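Local structure of galactose mutarotase-like protein (Clostridium acetobutylicum, 3OS7) at residues V203-D208 against K231-N236; I207-K212 against L248-D253; Y277-E282 against I300-S305; Y283-I288 against T304-S309. The protein probably binds carbohydrate and may interconvert the anomers of aldose sugars, as aldose 1-epimerases of the galactose mutarotase family do. All coordinates share one frame; numbering follows the deposited sequence.

Contact 1: V203-D208 against K231-N236; sequences VKISID and KEYLEN
Tyr233 lies alongside Ile205, both side chains pointing the same way into the protein where loop 231-236 packs beside strand 203-205. From its CB, which meets Ile205 O at 3.7 Å and the CD1 methyl of Ile207, the tyrosine ring runs inward with CD1 3.5 Å from Val203 O. CE1 comes 3.7 Å from Ile205 CD1, the methyl that covers one ring face in a CH-pi contact; beyond the segments the ring meets Phe249, and OH ends against Ile288 CD1. One backbone bond ties the loop on: Ile205 N to Tyr233 O, 3.0 Å. Leu234 CD2 packs 3.6 Å from Ile205 O. On the more exposed side the extended Lys204 lays CE 3.2 Å from Glu235 O; its NZ forms a salt bridge with Glu267 and donates to two waters, one donating on to Glu235 O, the other also accepting from Asn236 ND2. Thus one buried aromatic side chain pins a loop to a strand of the galactose mutarotase beta-sandwich.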
loop_
_atom_site.group_PDB
_atom_site.type_symbol
_atom_site.label_atom_id
_atom_site.label_comp_id
_atom_site.label_asym_id
_atom_site.label_seq_id
_atom_site.Cartn_x
_atom_site.Cartn_y
_atom_site.Cartn_z
ATOM N N VAL A 203 16.760 -1.045 -4.825
ATOM C CA VAL A 203 15.727 -1.209 -3.789
ATOM C C VAL A 203 16.261 -2.022 -2.588
ATOM O O VAL A 203 16.806 -3.101 -2.764
ATOM C CB VAL A 203 14.442 -1.857 -4.336
ATOM C CG1 VAL A 203 13.453 -2.091 -3.184
ATOM C CG2 VAL A 203 13.783 -0.912 -5.378
ATOM N N LYS A 204 16.126 -1.460 -1.380
ATOM C CA LYS A 204 16.418 -2.184 -0.127
ATOM C C LYS A 204 15.123 -2.390 0.622
ATOM O O LYS A 204 14.228 -1.564 0.542
ATOM C CB LYS A 204 17.387 -1.395 0.749
ATOM C CG LYS A 204 18.748 -1.181 0.083
ATOM C CD LYS A 204 19.579 -0.137 0.815
ATOM C CE LYS A 204 20.956 -0.030 0.191
ATOM N NZ LYS A 204 21.844 0.849 0.983
ATOM N N ILE A 205 15.006 -3.517 1.290
ATOM C CA ILE A 205 13.816 -3.877 2.046
ATOM C C ILE A 205 14.269 -4.634 3.287
ATOM O O ILE A 205 15.115 -5.516 3.190
ATOM C CB ILE A 205 12.860 -4.814 1.264
ATOM C CG1 ILE A 205 12.485 -4.244 -0.106
ATOM C CG2 ILE A 205 11.573 -5.083 2.091
ATOM C CD1 ILE A 205 11.723 -5.267 -1.008
ATOM N N SER A 206 13.645 -4.353 4.435
ATOM C CA SER A 206 14.056 -4.987 5.706
ATOM C C SER A 206 13.427 -6.378 5.842
ATOM O O SER A 206 12.575 -6.606 6.689
ATOM C CB SER A 206 13.697 -4.071 6.890
ATOM O OG SER A 206 12.310 -3.794 6.956
ATOM N N ILE A 207 13.854 -7.295 4.973
ATOM C CA ILE A 207 13.281 -8.613 4.902
ATOM C C ILE A 207 13.830 -9.516 5.990
ATOM O O ILE A 207 14.976 -9.365 6.412
ATOM C CB ILE A 207 13.497 -9.262 3.519
ATOM C CG1 ILE A 207 14.991 -9.413 3.186
ATOM C CG2 ILE A 207 12.759 -8.458 2.442
ATOM C CD1 ILE A 207 15.304 -10.284 1.921
ATOM N N ASP A 208 12.980 -10.441 6.425
ATOM C CA ASP A 208 13.320 -11.494 7.363
ATOM C C ASP A 208 13.481 -12.794 6.576
ATOM O O ASP A 208 14.601 -13.176 6.259
ATOM C CB ASP A 208 12.206 -11.592 8.421
ATOM C CG ASP A 208 12.539 -12.551 9.553
ATOM O OD1 ASP A 208 13.654 -13.122 9.576
ATOM O OD2 ASP A 208 11.672 -12.692 10.445
ATOM N N LYS A 231 19.553 -11.458 -0.929
ATOM C CA LYS A 231 20.439 -10.938 0.094
ATOM C C LYS A 231 20.739 -9.477 -0.087
ATOM O O LYS A 231 20.993 -8.775 0.888
ATOM C CB LYS A 231 21.746 -11.734 0.115
ATOM C CG LYS A 231 21.516 -13.180 0.525
ATOM C CD LYS A 231 22.854 -13.902 0.827
ATOM C CE LYS A 231 22.649 -15.405 0.971
ATOM N NZ LYS A 231 23.917 -16.192 1.149
ATOM N N GLU A 232 20.667 -9.001 -1.334
ATOM C CA GLU A 232 20.981 -7.611 -1.644
ATOM C C GLU A 232 19.930 -6.634 -1.109
ATOM O O GLU A 232 20.207 -5.450 -0.930
ATOM C CB GLU A 232 21.100 -7.411 -3.151
ATOM C CG GLU A 232 22.224 -8.228 -3.877
ATOM C CD GLU A 232 22.042 -8.198 -5.449
ATOM O OE1 GLU A 232 21.683 -7.129 -6.033
ATOM O OE2 GLU A 232 22.250 -9.249 -6.103
ATOM N N TYR A 233 18.726 -7.115 -0.850
ATOM C CA TYR A 233 17.740 -6.236 -0.222
ATOM C C TYR A 233 18.233 -5.674 1.118
ATOM O O TYR A 233 17.793 -4.611 1.515
ATOM C CB TYR A 233 16.382 -6.912 -0.044
ATOM C CG TYR A 233 15.610 -7.159 -1.313
ATOM C CD1 TYR A 233 15.178 -6.099 -2.113
ATOM C CD2 TYR A 233 15.264 -8.452 -1.690
ATOM C CE1 TYR A 233 14.451 -6.331 -3.253
ATOM C CE2 TYR A 233 14.537 -8.687 -2.853
ATOM C CZ TYR A 233 14.133 -7.625 -3.614
ATOM O OH TYR A 233 13.402 -7.822 -4.762
ATOM N N LEU A 234 19.109 -6.415 1.809
ATOM C CA LEU A 234 19.649 -6.021 3.110
ATOM C C LEU A 234 21.040 -5.380 3.030
ATOM O O LEU A 234 21.565 -4.910 4.054
ATOM C CB LEU A 234 19.732 -7.226 4.012
ATOM C CG LEU A 234 18.418 -7.873 4.435
ATOM C CD1 LEU A 234 18.706 -9.287 5.074
ATOM C CD2 LEU A 234 17.611 -6.962 5.361
ATOM N N GLU A 235 21.626 -5.358 1.840
ATOM C CA GLU A 235 23.001 -4.843 1.682
ATOM C C GLU A 235 23.031 -3.706 0.686
ATOM O O GLU A 235 22.668 -2.615 1.061
ATOM C CB GLU A 235 23.987 -5.959 1.363
ATOM C CG GLU A 235 24.204 -6.915 2.558
ATOM C CD GLU A 235 24.681 -6.230 3.848
ATOM O OE1 GLU A 235 25.510 -5.294 3.787
ATOM O OE2 GLU A 235 24.234 -6.650 4.940
ATOM N N ASN A 236 23.421 -3.906 -0.565
ATOM C CA ASN A 236 23.544 -2.776 -1.468
ATOM C C ASN A 236 22.302 -2.460 -2.300
ATOM O O ASN A 236 22.267 -1.461 -2.991
ATOM C CB ASN A 236 24.768 -2.935 -2.363
ATOM C CG ASN A 236 26.079 -2.812 -1.588
ATOM O OD1 ASN A 236 26.899 -3.703 -1.631
ATOM N ND2 ASN A 236 26.256 -1.703 -0.870
HETATM O O HOH W 1 22.004 -1.214 3.266
HETATM O O HOH W 2 24.373 0.744 0.027
#

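Contact 2: I207-K212 against L248-D253; sequences IDKFWK and LFSLKD
The Phe249 ring takes the CG2 methyl of Ile207 over one face, 3.4 Å above its plane and displaced from the ring centre toward CG, while Lys209 O lies at its edge. Phe210 packs obliquely on the same ring, its CD1 3.7 Å from Phe249 CE1, and the indole of Trp211 has Ser250 OG at its edge, exactly in plane. These groups project from two neighbouring antiparallel strands interrupted by a beta bulge: Ile207 pairs with Leu251, Phe210 with Phe249, both non-hydrogen-bonded pairs, so the register slips by one between them. Around the bulge Asp208 N reaches Ser250 O at 2.8 Å from above the carbonyl plane, whereas Ser250 N meets Lys209 O at 2.9 Å in the plane of the Lys209 carbonyl. Trp211 CB also rests on Leu248 CD2, 3.7 Å away, on the face opposite the phenylalanines. At the other end of the pairing, Lys252 lays its extended chain along Ile207 O, and a water joins its NZ to the carbonyls of Ile207 and Asp208. Ser250 OG, between its own backbone N and carbonyl carbon (chi1 48°), accepts from Lys209 N at 3.1 Å and from Trp211 NE1, also at 3.1 Å, the indole bond being nearly straight at 175°.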
loop_
_atom_site.group_PDB
_atom_site.type_symbol
_atom_site.label_atom_id
_atom_site.label_comp_id
_atom_site.label_asym_id
_atom_site.label_seq_id
_atom_site.Cartn_x
_atom_site.Cartn_y
_atom_site.Cartn_z
ATOM N N ILE A 207 13.854 -7.295 4.973
ATOM C CA ILE A 207 13.281 -8.613 4.902
ATOM C C ILE A 207 13.830 -9.516 5.990
ATOM O O ILE A 207 14.976 -9.365 6.412
ATOM C CB ILE A 207 13.497 -9.262 3.519
ATOM C CG1 ILE A 207 14.991 -9.413 3.186
ATOM C CG2 ILE A 207 12.759 -8.458 2.442
ATOM C CD1 ILE A 207 15.304 -10.284 1.921
ATOM N N ASP A 208 12.980 -10.441 6.425
ATOM C CA ASP A 208 13.320 -11.494 7.363
ATOM C C ASP A 208 13.481 -12.794 6.576
ATOM O O ASP A 208 14.601 -13.176 6.259
ATOM C CB ASP A 208 12.206 -11.592 8.421
ATOM C CG ASP A 208 12.539 -12.551 9.553
ATOM O OD1 ASP A 208 13.654 -13.122 9.576
ATOM O OD2 ASP A 208 11.672 -12.692 10.445
ATOM N N LYS A 209 12.370 -13.423 6.181
ATOM C CA LYS A 209 12.417 -14.652 5.403
ATOM C C LYS A 209 11.665 -14.490 4.085
ATOM O O LYS A 209 10.753 -13.661 3.957
ATOM C CB LYS A 209 11.820 -15.840 6.200
ATOM C CG LYS A 209 12.577 -16.137 7.497
ATOM C CD LYS A 209 12.179 -17.444 8.097
ATOM C CE LYS A 209 10.919 -17.306 8.908
ATOM N NZ LYS A 209 10.403 -18.629 9.363
ATOM N N PHE A 210 12.087 -15.278 3.108
ATOM C CA PHE A 210 11.370 -15.464 1.857
ATOM C C PHE A 210 10.325 -16.583 2.018
ATOM O O PHE A 210 10.616 -17.618 2.627
ATOM C CB PHE A 210 12.393 -15.844 0.796
ATOM C CG PHE A 210 11.794 -16.213 -0.524
ATOM C CD1 PHE A 210 11.220 -15.251 -1.311
ATOM C CD2 PHE A 210 11.806 -17.536 -0.968
ATOM C CE1 PHE A 210 10.680 -15.557 -2.528
ATOM C CE2 PHE A 210 11.251 -17.865 -2.201
ATOM C CZ PHE A 210 10.683 -16.850 -2.990
ATOM N N TRP A 211 9.144 -16.403 1.422
ATOM C CA TRP A 211 8.034 -17.375 1.512
ATOM C C TRP A 211 7.709 -17.855 0.105
ATOM O O TRP A 211 7.348 -17.055 -0.780
ATOM C CB TRP A 211 6.822 -16.738 2.191
ATOM C CG TRP A 211 7.119 -16.410 3.605
ATOM C CD1 TRP A 211 7.832 -15.326 4.069
ATOM C CD2 TRP A 211 6.777 -17.180 4.754
ATOM N NE1 TRP A 211 7.940 -15.372 5.430
ATOM C CE2 TRP A 211 7.304 -16.495 5.888
ATOM C CE3 TRP A 211 6.069 -18.379 4.953
ATOM C CZ2 TRP A 211 7.155 -16.963 7.172
ATOM C CZ3 TRP A 211 5.899 -18.844 6.276
ATOM C CH2 TRP A 211 6.443 -18.136 7.356
ATOM N N LYS A 212 7.903 -19.153 -0.115
ATOM C CA LYS A 212 7.658 -19.748 -1.408
ATOM C C LYS A 212 6.173 -19.698 -1.747
ATOM O O LYS A 212 5.317 -19.923 -0.888
ATOM C CB LYS A 212 8.125 -21.207 -1.395
ATOM C CG LYS A 212 8.093 -21.946 -2.744
ATOM C CD LYS A 212 8.707 -23.368 -2.596
ATOM C CE LYS A 212 8.435 -24.258 -3.829
ATOM N NZ LYS A 212 9.305 -25.473 -3.886
ATOM N N LEU A 248 7.393 -12.712 -2.128
ATOM C CA LEU A 248 6.768 -12.497 -0.829
ATOM C C LEU A 248 7.806 -12.665 0.290
ATOM O O LEU A 248 8.455 -13.725 0.378
ATOM C CB LEU A 248 5.648 -13.509 -0.640
ATOM C CG LEU A 248 4.986 -13.582 0.720
ATOM C CD1 LEU A 248 4.291 -12.258 1.117
ATOM C CD2 LEU A 248 4.012 -14.782 0.753
ATOM N N PHE A 249 7.930 -11.649 1.145
ATOM C CA PHE A 249 8.816 -11.709 2.309
ATOM C C PHE A 249 8.074 -11.413 3.584
ATOM O O PHE A 249 7.102 -10.653 3.580
ATOM C CB PHE A 249 9.917 -10.656 2.162
ATOM C CG PHE A 249 10.836 -10.890 0.990
ATOM C CD1 PHE A 249 11.857 -11.857 1.055
ATOM C CD2 PHE A 249 10.662 -10.185 -0.173
ATOM C CE1 PHE A 249 12.699 -12.075 -0.032
ATOM C CE2 PHE A 249 11.497 -10.388 -1.249
ATOM C CZ PHE A 249 12.515 -11.346 -1.183
ATOM N N SER A 250 8.534 -11.975 4.694
ATOM C CA SER A 250 8.234 -11.370 5.992
ATOM C C SER A 250 9.191 -10.210 6.260
ATOM O O SER A 250 10.270 -10.144 5.688
ATOM C CB SER A 250 8.273 -12.404 7.109
ATOM O OG SER A 250 9.431 -13.202 7.045
ATOM N N LEU A 251 8.802 -9.333 7.176
ATOM C CA LEU A 251 9.573 -8.147 7.515
ATOM C C LEU A 251 10.139 -8.239 8.914
ATOM O O LEU A 251 9.572 -8.890 9.792
ATOM C CB LEU A 251 8.687 -6.912 7.455
ATOM C CG LEU A 251 8.185 -6.521 6.046
ATOM C CD1 LEU A 251 7.230 -5.341 6.151
ATOM C CD2 LEU A 251 9.368 -6.202 5.145
ATOM N N LYS A 252 11.238 -7.538 9.132
ATOM C CA LYS A 252 11.792 -7.357 10.469
ATOM C C LYS A 252 12.315 -5.939 10.576
ATOM O O LYS A 252 12.396 -5.225 9.562
ATOM C CB LYS A 252 12.896 -8.372 10.742
ATOM C CG LYS A 252 14.082 -8.261 9.792
ATOM C CD LYS A 252 15.260 -9.192 10.166
ATOM C CE LYS A 252 16.495 -8.782 9.385
ATOM N NZ LYS A 252 17.562 -9.806 9.497
ATOM N N ASP A 253 12.628 -5.514 11.800
ATOM C CA ASP A 253 13.405 -4.296 12.006
ATOM C C ASP A 253 14.895 -4.523 11.763
ATOM O O ASP A 253 15.449 -5.598 12.039
ATOM C CB ASP A 253 13.265 -3.727 13.437
ATOM C CG ASP A 253 11.837 -3.380 13.833
ATOM O OD1 ASP A 253 10.885 -3.380 13.008
ATOM O OD2 ASP A 253 11.669 -3.122 15.038
HETATM O O HOH W 3 16.799 -11.631 6.933
HETATM O O HOH W 4 9.707 -14.434 9.249
HETATM O O HOH W 5 10.218 -10.906 11.622
HETATM O O HOH W 6 7.337 -15.472 -3.053
#

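Contact 3: Y277-E282 against I300-S305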
loop_
_atom_site.group_PDB
_atom_site.type_symbol
_atom_site.label_atom_id
_atom_site.label_comp_id
_atom_site.label_asym_id
_atom_site.label_seq_id
_atom_site.Cartn_x
_atom_site.Cartn_y
_atom_site.Cartn_z
ATOM N N TYR A 277 10.285 4.528 2.433
ATOM C CA TYR A 277 8.940 4.053 2.729
ATOM C C TYR A 277 9.019 3.286 4.047
ATOM O O TYR A 277 9.327 2.093 4.083
ATOM C CB TYR A 277 8.464 3.143 1.593
ATOM C CG TYR A 277 7.017 2.682 1.595
ATOM C CD1 TYR A 277 6.029 3.313 2.340
ATOM C CD2 TYR A 277 6.623 1.602 0.778
ATOM C CE1 TYR A 277 4.699 2.899 2.248
ATOM C CE2 TYR A 277 5.314 1.186 0.723
ATOM C CZ TYR A 277 4.361 1.820 1.456
ATOM O OH TYR A 277 3.032 1.411 1.367
ATOM N N GLU A 278 8.770 3.996 5.137
ATOM C CA GLU A 278 8.857 3.442 6.489
ATOM C C GLU A 278 7.494 2.890 6.912
ATOM O O GLU A 278 6.459 3.520 6.726
ATOM C CB GLU A 278 9.343 4.529 7.453
ATOM C CG GLU A 278 9.628 4.061 8.852
ATOM C CD GLU A 278 10.395 5.097 9.710
ATOM O OE1 GLU A 278 10.678 6.238 9.261
ATOM O OE2 GLU A 278 10.730 4.721 10.854
HETATM N N MSE A 279 7.510 1.704 7.479
HETATM C CA MSE A 279 6.292 0.992 7.835
HETATM C C MSE A 279 6.308 0.651 9.312
HETATM O O MSE A 279 7.327 0.194 9.833
HETATM C CB MSE A 279 6.208 -0.311 7.048
HETATM C CG MSE A 279 6.349 -0.160 5.590
HETATM SE SE MSE A 279 6.862 -1.805 4.696
HETATM C CE MSE A 279 7.257 -0.938 3.052
ATOM N N SER A 280 5.166 0.817 9.964
ATOM C CA SER A 280 5.034 0.434 11.382
ATOM C C SER A 280 5.028 -1.088 11.535
ATOM O O SER A 280 4.827 -1.843 10.559
ATOM C CB SER A 280 3.775 1.047 11.998
ATOM O OG SER A 280 2.591 0.427 11.509
ATOM N N SER A 281 5.224 -1.536 12.772
ATOM C CA SER A 281 5.308 -2.958 13.120
ATOM C C SER A 281 4.050 -3.744 12.820
ATOM O O SER A 281 4.069 -4.981 12.801
ATOM C CB SER A 281 5.609 -3.120 14.624
ATOM O OG SER A 281 6.850 -2.564 14.958
ATOM N N GLU A 282 2.930 -3.044 12.615
ATOM C CA GLU A 282 1.701 -3.715 12.216
ATOM C C GLU A 282 1.835 -4.387 10.856
ATOM O O GLU A 282 1.085 -5.335 10.546
ATOM C CB GLU A 282 0.515 -2.732 12.184
ATOM C CG GLU A 282 -0.039 -2.367 13.577
ATOM C CD GLU A 282 0.780 -1.318 14.300
ATOM O OE1 GLU A 282 1.611 -0.630 13.678
ATOM O OE2 GLU A 282 0.601 -1.176 15.514
ATOM N N ILE A 300 5.687 -1.948 -4.108
ATOM C CA ILE A 300 6.257 -2.377 -2.827
ATOM C C ILE A 300 5.088 -2.375 -1.857
ATOM O O ILE A 300 4.564 -1.310 -1.511
ATOM C CB ILE A 300 7.396 -1.434 -2.379
ATOM C CG1 ILE A 300 8.538 -1.448 -3.394
ATOM C CG2 ILE A 300 7.920 -1.877 -0.987
ATOM C CD1 ILE A 300 9.670 -0.398 -3.084
ATOM N N GLU A 301 4.661 -3.575 -1.459
ATOM C CA GLU A 301 3.311 -3.826 -0.979
ATOM C C GLU A 301 3.304 -4.380 0.460
ATOM O O GLU A 301 3.340 -5.577 0.653
ATOM C CB GLU A 301 2.608 -4.790 -1.926
ATOM C CG GLU A 301 2.744 -4.435 -3.443
ATOM C CD GLU A 301 2.061 -5.472 -4.359
ATOM O OE1 GLU A 301 1.216 -6.234 -3.870
ATOM O OE2 GLU A 301 2.379 -5.539 -5.560
ATOM N N PRO A 302 3.221 -3.491 1.450
ATOM C CA PRO A 302 3.150 -3.940 2.829
ATOM C C PRO A 302 1.826 -4.611 3.126
ATOM O O PRO A 302 0.804 -4.226 2.551
ATOM C CB PRO A 302 3.301 -2.659 3.625
ATOM C CG PRO A 302 2.838 -1.591 2.746
ATOM C CD PRO A 302 3.193 -2.011 1.353
ATOM N N GLN A 303 1.861 -5.591 4.026
ATOM C CA GLN A 303 0.668 -6.343 4.433
ATOM C C GLN A 303 0.737 -6.677 5.905
ATOM O O GLN A 303 1.814 -6.937 6.424
ATOM C CB GLN A 303 0.534 -7.677 3.644
ATOM C CG GLN A 303 0.699 -7.575 2.164
ATOM C CD GLN A 303 0.414 -8.857 1.382
ATOM O OE1 GLN A 303 0.226 -8.805 0.173
ATOM N NE2 GLN A 303 0.364 -9.996 2.057
ATOM N N THR A 304 -0.418 -6.696 6.574
ATOM C CA THR A 304 -0.479 -7.133 7.973
ATOM C C THR A 304 -0.265 -8.625 8.164
ATOM O O THR A 304 0.064 -9.084 9.254
ATOM C CB THR A 304 -1.831 -6.753 8.613
ATOM O OG1 THR A 304 -2.909 -7.352 7.856
ATOM C CG2 THR A 304 -1.974 -5.243 8.635
ATOM N N SER A 305 -0.474 -9.393 7.112
ATOM C CA SER A 305 -0.430 -10.819 7.203
ATOM C C SER A 305 0.070 -11.408 5.896
ATOM O O SER A 305 0.144 -10.732 4.876
ATOM C CB SER A 305 -1.807 -11.389 7.548
ATOM O OG SER A 305 -2.754 -11.289 6.499
#
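Tyr277 and Pro302 cross at about a right angle, the phenol end of the tyrosine lying against the proline ring: Tyr277 OH is 3.3 Å from Pro302 CG and 3.4 Å from Pro302 CD. With CG anti to the backbone N (chi1 -172°), the tyrosine leans across from strand 277-279 toward strand 300-303 and slides past Ile300 in the opposite direction, its CD2 4.1 Å from Ile300 CG2. The carbonyl of Ile300 comes to the ring edge, in plane, with Ile300 O 3.4 Å from Tyr277 CE2. Met279, present as selenomethionine, crosses both partners at about a right angle. Its extended chain sets SE 3.8 Å from Pro302 CB and puts the CE methyl against Ile300 CG2. The two strands run almost parallel, 10° apart, but their axes stay 9.7 Å from each other, so they meet through side chains across the interior and not as sheet neighbours. At the far end the chains draw together, and Thr304 CA makes a CA-H...O contact of 3.5 Å with Glu282 O.

The phenol hydroxyl has its polar partner in Ser186 on strand 178-189. Ile300 O, by contrast, is buried here with no polar partner, and the aromatic C-H edge of Tyr277 is what faces it; the contact therefore depends on apolar packing and weak C-H...O approaches.

Contact 4: Y283-I288 against T304-S309; sequences YKYLVI and TSIINS
A classic beta bulge opens strand 285-289, Lys284 and Tyr285 both facing Gln303 on the neighbouring strand, and the chain leaving that neighbour folds back over the bulge as loop 304-309. Tyr285 carries the contact. Ile306 sits on one face of its ring, CB 3.8 Å from the centroid and over its centre, in a CH-pi contact. The backbone leading into the isoleucine follows the same face, with Ile306 N 3.3 Å from Tyr285 CD1, while Ser305 C approaches that atom obliquely at 3.4 Å. Ile306 CG1, turned opposite its own N (chi1 -162°), continues across the ring and passes 3.8 Å from Tyr285 CE2. The ring also meets Trp211 edge-to-face, and its hydroxyl bonds to Val318 O.

Further along the strand Val287 CG2 touches Ile307 CD1 at 4.1 Å, the two side chains crossing at about a right angle. Within the bulge, Lys284 lays CB 3.7 Å from Thr304 O; its NZ turns off to Ser281 O and to a bound tetraethylene glycol, probably from the crystallisation liquor. Beside a type II beta turn from Ile306 to Ser309, Ser305 OG and Ser309 OG share a hydrogen bond of 2.8 Å; Ser305 OG also bonds to Ser181. The whole is a bulge at the start of an inner strand, with a turn-bearing loop packed on its tyrosine, in the mutarotase-family beta-sandwich.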
loop_
_atom_site.group_PDB
_atom_site.type_symbol
_atom_site.label_atom_id
_atom_site.label_comp_id
_atom_site.label_asym_id
_atom_site.label_seq_id
_atom_site.Cartn_x
_atom_site.Cartn_y
_atom_site.Cartn_z
ATOM N N TYR A 283 2.786 -3.910 10.055
ATOM C CA TYR A 283 3.027 -4.503 8.730
ATOM C C TYR A 283 4.103 -5.578 8.857
ATOM O O TYR A 283 5.241 -5.298 9.223
ATOM C CB TYR A 283 3.394 -3.431 7.715
ATOM C CG TYR A 283 2.278 -2.467 7.487
ATOM C CD1 TYR A 283 1.152 -2.848 6.771
ATOM C CD2 TYR A 283 2.306 -1.198 8.033
ATOM C CE1 TYR A 283 0.074 -1.951 6.578
ATOM C CE2 TYR A 283 1.223 -0.301 7.865
ATOM C CZ TYR A 283 0.127 -0.684 7.115
ATOM O OH TYR A 283 -0.928 0.203 6.915
ATOM N N LYS A 284 3.690 -6.826 8.639
ATOM C CA LYS A 284 4.519 -7.976 8.928
ATOM C C LYS A 284 5.052 -8.719 7.700
ATOM O O LYS A 284 5.978 -9.535 7.813
ATOM C CB LYS A 284 3.713 -8.903 9.809
ATOM C CG LYS A 284 3.318 -8.173 11.140
ATOM C CD LYS A 284 2.650 -9.008 12.149
ATOM C CE LYS A 284 2.146 -8.111 13.337
ATOM N NZ LYS A 284 3.247 -7.294 13.989
ATOM N N TYR A 285 4.450 -8.461 6.541
ATOM C CA TYR A 285 4.798 -9.104 5.282
ATOM C C TYR A 285 4.828 -8.053 4.182
ATOM O O TYR A 285 4.345 -6.937 4.369
ATOM C CB TYR A 285 3.797 -10.216 4.894
ATOM C CG TYR A 285 3.945 -11.453 5.717
ATOM C CD1 TYR A 285 3.295 -11.573 6.959
ATOM C CD2 TYR A 285 4.750 -12.505 5.293
ATOM C CE1 TYR A 285 3.470 -12.710 7.745
ATOM C CE2 TYR A 285 4.898 -13.661 6.061
ATOM C CZ TYR A 285 4.265 -13.758 7.285
ATOM O OH TYR A 285 4.436 -14.909 8.050
ATOM N N LEU A 286 5.449 -8.407 3.061
ATOM C CA LEU A 286 5.559 -7.480 1.953
ATOM C C LEU A 286 5.725 -8.255 0.671
ATOM O O LEU A 286 6.451 -9.268 0.631
ATOM C CB LEU A 286 6.752 -6.561 2.184
ATOM C CG LEU A 286 7.059 -5.519 1.113
ATOM C CD1 LEU A 286 7.632 -4.295 1.774
ATOM C CD2 LEU A 286 8.012 -6.057 0.045
ATOM N N VAL A 287 5.027 -7.777 -0.357
ATOM C CA VAL A 287 5.149 -8.299 -1.712
ATOM C C VAL A 287 5.852 -7.226 -2.521
ATOM O O VAL A 287 5.537 -6.046 -2.413
ATOM C CB VAL A 287 3.794 -8.665 -2.336
ATOM C CG1 VAL A 287 3.931 -8.892 -3.863
ATOM C CG2 VAL A 287 3.200 -9.875 -1.612
ATOM N N ILE A 288 6.871 -7.630 -3.277
ATOM C CA ILE A 288 7.488 -6.746 -4.239
ATOM C C ILE A 288 7.155 -7.335 -5.612
ATOM O O ILE A 288 7.345 -8.527 -5.852
ATOM C CB ILE A 288 9.005 -6.542 -4.041
ATOM C CG1 ILE A 288 9.563 -5.655 -5.171
ATOM C CG2 ILE A 288 9.783 -7.891 -3.891
ATOM C CD1 ILE A 288 10.948 -5.153 -4.965
ATOM N N THR A 304 -0.418 -6.696 6.574
ATOM C CA THR A 304 -0.479 -7.133 7.973
ATOM C C THR A 304 -0.265 -8.625 8.164
ATOM O O THR A 304 0.064 -9.084 9.254
ATOM C CB THR A 304 -1.831 -6.753 8.613
ATOM O OG1 THR A 304 -2.909 -7.352 7.856
ATOM C CG2 THR A 304 -1.974 -5.243 8.635
ATOM N N SER A 305 -0.474 -9.393 7.112
ATOM C CA SER A 305 -0.430 -10.819 7.203
ATOM C C SER A 305 0.070 -11.408 5.896
ATOM O O SER A 305 0.144 -10.732 4.876
ATOM C CB SER A 305 -1.807 -11.389 7.548
ATOM O OG SER A 305 -2.754 -11.289 6.499
ATOM N N ILE A 306 0.386 -12.690 5.963
ATOM C CA ILE A 306 0.815 -13.432 4.816
ATOM C C ILE A 306 -0.325 -13.516 3.782
ATOM O O ILE A 306 -1.515 -13.392 4.112
ATOM C CB ILE A 306 1.332 -14.840 5.241
ATOM C CG1 ILE A 306 2.180 -15.463 4.147
ATOM C CG2 ILE A 306 0.176 -15.782 5.673
ATOM C CD1 ILE A 306 2.902 -16.708 4.627
ATOM N N ILE A 307 0.046 -13.716 2.530
ATOM C CA ILE A 307 -0.925 -14.012 1.492
ATOM C C ILE A 307 -1.767 -15.213 1.944
ATOM O O ILE A 307 -1.218 -16.173 2.488
ATOM C CB ILE A 307 -0.240 -14.368 0.166
ATOM C CG1 ILE A 307 0.547 -13.177 -0.376
ATOM C CG2 ILE A 307 -1.301 -14.846 -0.882
ATOM C CD1 ILE A 307 1.268 -13.475 -1.716
ATOM N N ASN A 308 -3.082 -15.141 1.739
ATOM C CA ASN A 308 -4.019 -16.245 2.061
ATOM C C ASN A 308 -4.040 -16.560 3.571
ATOM O O ASN A 308 -4.293 -17.675 3.932
ATOM C CB ASN A 308 -3.638 -17.489 1.242
ATOM C CG ASN A 308 -4.732 -18.583 1.216
ATOM O OD1 ASN A 308 -5.926 -18.303 1.197
ATOM N ND2 ASN A 308 -4.296 -19.837 1.143
ATOM N N SER A 309 -3.745 -15.569 4.420
ATOM C CA SER A 309 -3.560 -15.780 5.864
ATOM C C SER A 309 -4.720 -16.515 6.579
ATOM O O SER A 309 -4.459 -17.310 7.466
ATOM C CB SER A 309 -3.281 -14.459 6.604
ATOM O OG SER A 309 -4.404 -13.590 6.644
#

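How the contacts relate
Contacts 1 and 2 start from the same strand, 201-213, share Ile207 and Asp208, and have centres about 10 Å apart; contacts 3 and 4 follow later in the chain, share Thr304 and Ser305, and lie about 8 Å apart. Antiparallel pairing joins them: 201-213 beside 246-256, then 285-289, then 297-303; on its other side 201-213 pairs with 263-268, which pairs with 273-279. Contact 2 passes to contact 4 through the backbone (Phe249 O to Leu286 N, 2.8 Å), about 9 Å between centres. Contact 1, about 17 Å from contact 4, still reaches it through Tyr233 and Ile288. All four feed one apolar interior, where Leu251 CD1 of contact 2 meets Met279 SE of contact 3.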